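Local coordinates for protein type III secretion system effector HopBA1 (Pseudomonas syringae pv. aptata, PDB 5T09) that acts as a virulence factor recognised by the Arabidopsis disease resistance protein RBA1, whose self-association it enhances, thereby triggering plant cell death, at residues 47-61 / 202-215. Sequence-based numbering, arbitrary orientation.
Sequences NNLVYIGDEHGKLFI and PKDMRPGLVISFDL. With K (potassium ion), chain B.
Tyr-51 N and Leu-209 O bond at 2.6 Å across a parallel strand pair, 49-54 beside 209-214, in the core sheet of this EreA/ChaN-like alpha-beta fold, illustrating how distant pieces of sequence become neighbours in a parallel sheet. Val-50 lies beside Leu-209, Tyr-51 beside Val-210 and Ile-52 beside Ile-211. Three more backbone bonds join the strands: Leu-209 N to Leu-49 O, Ile-211 N to Tyr-51 O, and Gly-53 N to Ile-211 O. Strand 184-190 flanks 49-54 on its other edge, and 232-235 lies beside 209-214 on its far edge. Where the strands splay, a water receives a weak bond from Phe-213 N and donates to Gly-53 O.

Aromatic contacts occupy both ends. Pro-202 points CG at the centre of one Tyr-51 face, 3.6 Å from the centroid and 5° off the normal, a CH-pi contact, with CD beside it over CE2; selenomethionine Met-205 approaches this ring obliquely. At the other end Ile-61 sets CG1 over the centre of one Phe-213 face; Ile-211 CG2 covers the opposite face, off-centre, and Ile-52 CG2 sits in plane at the edge. Phe-60 brings CE2 within 3.8 Å of Phe-213 CD1, the planes inclined by 72°. Beyond it, Leu-215 CD1 rests on Lys-58 CG.

Polar contacts gather round the 202-205 turn, whose Pro-202 O and Met-205 O bind the potassium ion with Asp-200 O. With CG anti to its carbonyl carbon (chi1 -66°), Tyr-51 turns its ring face to Pro-202 and its OH to Arg-206 O. Leu-49 CD2 lies over one guanidinium face of Arg-206, offset toward the rim; Asp-170 salt-bridges this arginine. A water accepts from Arg-206 NH2 and donates to Tyr-51 OH, whose own proton goes to Arg-206 O, 2.7 Å from OH, in the carbonyl plane on a lone pair.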
# COMPACT_ATOMS: atom_id res chain seq x y z
N ASN A 47 14.52 -3.65 -3.62
CA ASN A 47 14.43 -2.82 -2.43
C ASN A 47 13.95 -3.64 -1.25
O ASN A 47 13.15 -4.57 -1.39
CB ASN A 47 13.47 -1.64 -2.64
CG ASN A 47 14.01 -0.60 -3.59
OD1 ASN A 47 14.76 0.29 -3.19
ND2 ASN A 47 13.64 -0.70 -4.86
N ASN A 48 14.44 -3.27 -0.06
CA ASN A 48 13.95 -3.86 1.18
C ASN A 48 12.59 -3.31 1.58
O ASN A 48 11.89 -3.95 2.38
CB ASN A 48 14.95 -3.63 2.31
CG ASN A 48 16.19 -4.48 2.18
OD1 ASN A 48 16.15 -5.57 1.61
ND2 ASN A 48 17.31 -3.99 2.72
N LEU A 49 12.20 -2.14 1.06
CA LEU A 49 10.94 -1.53 1.43
C LEU A 49 10.34 -0.85 0.21
O LEU A 49 11.00 -0.04 -0.45
CB LEU A 49 11.13 -0.51 2.56
CG LEU A 49 9.87 0.22 3.04
CD1 LEU A 49 8.85 -0.76 3.59
CD2 LEU A 49 10.22 1.25 4.10
N VAL A 50 9.09 -1.20 -0.09
CA VAL A 50 8.34 -0.63 -1.20
C VAL A 50 7.03 -0.08 -0.65
O VAL A 50 6.37 -0.74 0.17
CB VAL A 50 8.07 -1.67 -2.31
CG1 VAL A 50 7.12 -1.10 -3.37
CG2 VAL A 50 9.38 -2.11 -2.95
N TYR A 51 6.65 1.11 -1.10
CA TYR A 51 5.36 1.70 -0.78
C TYR A 51 4.46 1.63 -2.01
O TYR A 51 4.87 2.06 -3.10
CB TYR A 51 5.51 3.16 -0.33
CG TYR A 51 6.24 3.34 0.98
CD1 TYR A 51 5.55 3.32 2.18
CD2 TYR A 51 7.61 3.54 1.01
CE1 TYR A 51 6.21 3.49 3.39
CE2 TYR A 51 8.28 3.71 2.21
CZ TYR A 51 7.57 3.68 3.39
OH TYR A 51 8.23 3.85 4.58
N ILE A 52 3.26 1.10 -1.83
CA ILE A 52 2.25 1.08 -2.89
C ILE A 52 1.23 2.17 -2.56
O ILE A 52 0.46 2.05 -1.60
CB ILE A 52 1.57 -0.30 -3.00
CG1 ILE A 52 2.59 -1.36 -3.39
CG2 ILE A 52 0.43 -0.25 -4.03
CD1 ILE A 52 2.03 -2.78 -3.40
N GLY A 53 1.23 3.23 -3.36
CA GLY A 53 0.31 4.32 -3.15
C GLY A 53 -1.08 3.98 -3.63
O GLY A 53 -1.33 3.92 -4.84
N ASP A 54 -2.00 3.74 -2.70
CA ASP A 54 -3.34 3.31 -3.07
C ASP A 54 -4.16 4.48 -3.59
O ASP A 54 -4.03 5.61 -3.12
CB ASP A 54 -4.06 2.68 -1.88
CG ASP A 54 -5.26 1.86 -2.30
OD1 ASP A 54 -5.10 1.02 -3.21
OD2 ASP A 54 -6.35 2.07 -1.74
N GLU A 55 -4.99 4.19 -4.58
CA GLU A 55 -6.09 5.07 -4.98
C GLU A 55 -7.36 4.33 -4.58
O GLU A 55 -7.75 3.36 -5.24
CB GLU A 55 -6.05 5.37 -6.47
CG GLU A 55 -4.75 5.98 -6.95
CD GLU A 55 -4.81 6.41 -8.40
OE1 GLU A 55 -5.90 6.81 -8.86
OE2 GLU A 55 -3.76 6.35 -9.08
N HIS A 56 -7.98 4.77 -3.50
CA HIS A 56 -9.10 4.03 -2.93
C HIS A 56 -10.22 3.91 -3.97
O HIS A 56 -10.62 4.90 -4.59
CB HIS A 56 -9.63 4.73 -1.68
CG HIS A 56 -8.58 4.97 -0.63
ND1 HIS A 56 -7.55 4.09 -0.38
CD2 HIS A 56 -8.41 6.01 0.23
CE1 HIS A 56 -6.79 4.57 0.59
NE2 HIS A 56 -7.29 5.73 0.98
N GLY A 57 -10.70 2.69 -4.17
CA GLY A 57 -11.80 2.43 -5.07
C GLY A 57 -11.39 1.89 -6.42
O GLY A 57 -12.26 1.42 -7.17
N LYS A 58 -10.11 1.94 -6.76
CA LYS A 58 -9.64 1.53 -8.08
C LYS A 58 -9.29 0.04 -8.05
O LYS A 58 -8.40 -0.37 -7.31
CB LYS A 58 -8.43 2.37 -8.51
CG LYS A 58 -8.73 3.86 -8.64
CD LYS A 58 -9.80 4.14 -9.69
CE LYS A 58 -10.00 5.63 -9.88
NZ LYS A 58 -11.04 5.94 -10.89
N LEU A 59 -10.00 -0.74 -8.86
CA LEU A 59 -9.88 -2.20 -8.82
C LEU A 59 -8.49 -2.67 -9.26
O LEU A 59 -8.03 -3.72 -8.80
CB LEU A 59 -10.95 -2.82 -9.72
CG LEU A 59 -12.40 -2.50 -9.35
CD1 LEU A 59 -13.34 -2.82 -10.49
CD2 LEU A 59 -12.81 -3.25 -8.10
N PHE A 60 -7.83 -1.93 -10.15
CA PHE A 60 -6.58 -2.42 -10.73
C PHE A 60 -5.54 -2.72 -9.66
O PHE A 60 -4.79 -3.70 -9.78
CB PHE A 60 -6.03 -1.40 -11.72
CG PHE A 60 -4.66 -1.73 -12.24
CD1 PHE A 60 -4.50 -2.55 -13.34
CD2 PHE A 60 -3.53 -1.22 -11.61
CE1 PHE A 60 -3.24 -2.86 -13.81
CE2 PHE A 60 -2.27 -1.53 -12.08
CZ PHE A 60 -2.12 -2.35 -13.18
N ILE A 61 -5.46 -1.90 -8.62
CA ILE A 61 -4.37 -1.96 -7.66
C ILE A 61 -4.49 -3.22 -6.81
O ILE A 61 -3.53 -4.00 -6.74
CB ILE A 61 -4.32 -0.68 -6.81
CG1 ILE A 61 -3.96 0.50 -7.71
CG2 ILE A 61 -3.31 -0.81 -5.68
CD1 ILE A 61 -4.13 1.86 -7.08
N PRO A 202 8.56 8.53 1.91
CA PRO A 202 7.50 9.34 2.53
C PRO A 202 8.00 10.09 3.75
O PRO A 202 8.93 9.65 4.44
CB PRO A 202 6.44 8.30 2.90
CG PRO A 202 6.69 7.15 1.98
CD PRO A 202 8.18 7.12 1.80
N LYS A 203 7.37 11.23 4.02
CA LYS A 203 7.74 12.03 5.18
C LYS A 203 7.38 11.29 6.47
O LYS A 203 6.32 10.68 6.57
CB LYS A 203 7.04 13.39 5.14
CG LYS A 203 7.35 14.27 6.34
CD LYS A 203 7.05 15.74 6.06
CE LYS A 203 5.57 15.98 5.78
NZ LYS A 203 5.28 17.43 5.57
N ASP A 204 8.28 11.36 7.44
CA ASP A 204 8.13 10.70 8.74
C ASP A 204 8.03 9.18 8.61
O ASP A 204 7.50 8.52 9.51
CB ASP A 204 6.91 11.23 9.50
CG ASP A 204 7.07 12.69 9.90
OD1 ASP A 204 8.19 13.09 10.26
OD2 ASP A 204 6.06 13.43 9.87
N MSE A 205 8.51 8.61 7.50
CA MSE A 205 8.55 7.16 7.35
C MSE A 205 9.92 6.73 6.82
O MSE A 205 10.70 7.56 6.35
CB MSE A 205 7.43 6.69 6.40
CG MSE A 205 6.06 7.27 6.72
SE MSE A 205 4.60 6.53 5.66
CE MSE A 205 4.42 4.82 6.58
N ARG A 206 10.20 5.43 6.90
CA ARG A 206 11.50 4.93 6.49
C ARG A 206 11.68 5.07 4.98
O ARG A 206 10.71 4.95 4.22
CB ARG A 206 11.66 3.47 6.88
CG ARG A 206 11.59 3.20 8.37
CD ARG A 206 11.28 1.73 8.61
NE ARG A 206 9.93 1.40 8.15
CZ ARG A 206 9.47 0.16 8.01
NH1 ARG A 206 10.25 -0.88 8.29
NH2 ARG A 206 8.24 -0.03 7.58
N PRO A 207 12.91 5.29 4.51
CA PRO A 207 13.14 5.37 3.06
C PRO A 207 12.71 4.09 2.37
O PRO A 207 12.93 2.98 2.86
CB PRO A 207 14.65 5.60 2.95
CG PRO A 207 15.07 6.11 4.28
CD PRO A 207 14.16 5.48 5.27
N GLY A 208 12.09 4.25 1.21
CA GLY A 208 11.67 3.10 0.42
C GLY A 208 11.27 3.53 -0.97
O GLY A 208 11.07 4.71 -1.25
N LEU A 209 11.17 2.54 -1.85
CA LEU A 209 10.71 2.76 -3.21
C LEU A 209 9.20 2.97 -3.20
O LEU A 209 8.45 2.11 -2.72
CB LEU A 209 11.10 1.56 -4.08
CG LEU A 209 10.94 1.61 -5.61
CD1 LEU A 209 9.49 1.39 -6.04
CD2 LEU A 209 11.47 2.92 -6.16
N VAL A 210 8.75 4.11 -3.72
CA VAL A 210 7.33 4.46 -3.74
C VAL A 210 6.80 4.25 -5.15
O VAL A 210 7.39 4.73 -6.13
CB VAL A 210 7.11 5.91 -3.28
CG1 VAL A 210 5.62 6.26 -3.33
CG2 VAL A 210 7.65 6.11 -1.88
N ILE A 211 5.67 3.55 -5.25
CA ILE A 211 5.02 3.27 -6.52
C ILE A 211 3.73 4.08 -6.60
O ILE A 211 2.98 4.17 -5.62
CB ILE A 211 4.72 1.77 -6.68
CG1 ILE A 211 6.02 0.97 -6.71
CG2 ILE A 211 3.88 1.52 -7.95
CD1 ILE A 211 5.84 -0.53 -6.79
N SER A 212 3.48 4.67 -7.76
CA SER A 212 2.23 5.35 -8.07
C SER A 212 1.62 4.68 -9.30
O SER A 212 2.24 3.84 -9.95
CB SER A 212 2.45 6.84 -8.34
OG SER A 212 3.24 7.03 -9.50
N PHE A 213 0.39 5.07 -9.62
CA PHE A 213 -0.35 4.43 -10.70
C PHE A 213 -0.90 5.47 -11.67
O PHE A 213 -1.47 6.48 -11.26
CB PHE A 213 -1.49 3.58 -10.14
CG PHE A 213 -1.00 2.39 -9.38
CD1 PHE A 213 -0.69 1.21 -10.04
CD2 PHE A 213 -0.82 2.45 -8.01
CE1 PHE A 213 -0.23 0.12 -9.35
CE2 PHE A 213 -0.36 1.36 -7.31
CZ PHE A 213 -0.06 0.19 -7.98
N ASP A 214 -0.71 5.19 -12.95
CA ASP A 214 -1.29 5.96 -14.05
C ASP A 214 -2.40 5.10 -14.65
O ASP A 214 -2.13 4.17 -15.40
CB ASP A 214 -0.23 6.32 -15.08
CG ASP A 214 -0.82 6.88 -16.36
OD1 ASP A 214 -2.00 7.28 -16.36
OD2 ASP A 214 -0.09 6.92 -17.38
N LEU A 215 -3.65 5.42 -14.30
CA LEU A 215 -4.80 4.67 -14.77
C LEU A 215 -5.48 5.32 -15.97
O LEU A 215 -6.66 5.07 -16.22
CB LEU A 215 -5.81 4.49 -13.63
CG LEU A 215 -5.25 3.90 -12.33
CD1 LEU A 215 -6.35 3.79 -11.28
CD2 LEU A 215 -4.61 2.54 -12.58
K K B . 11.60 9.58 4.86
O HOH W 1 7.21 2.59 6.91
O HOH W 2 -1.02 5.91 -6.70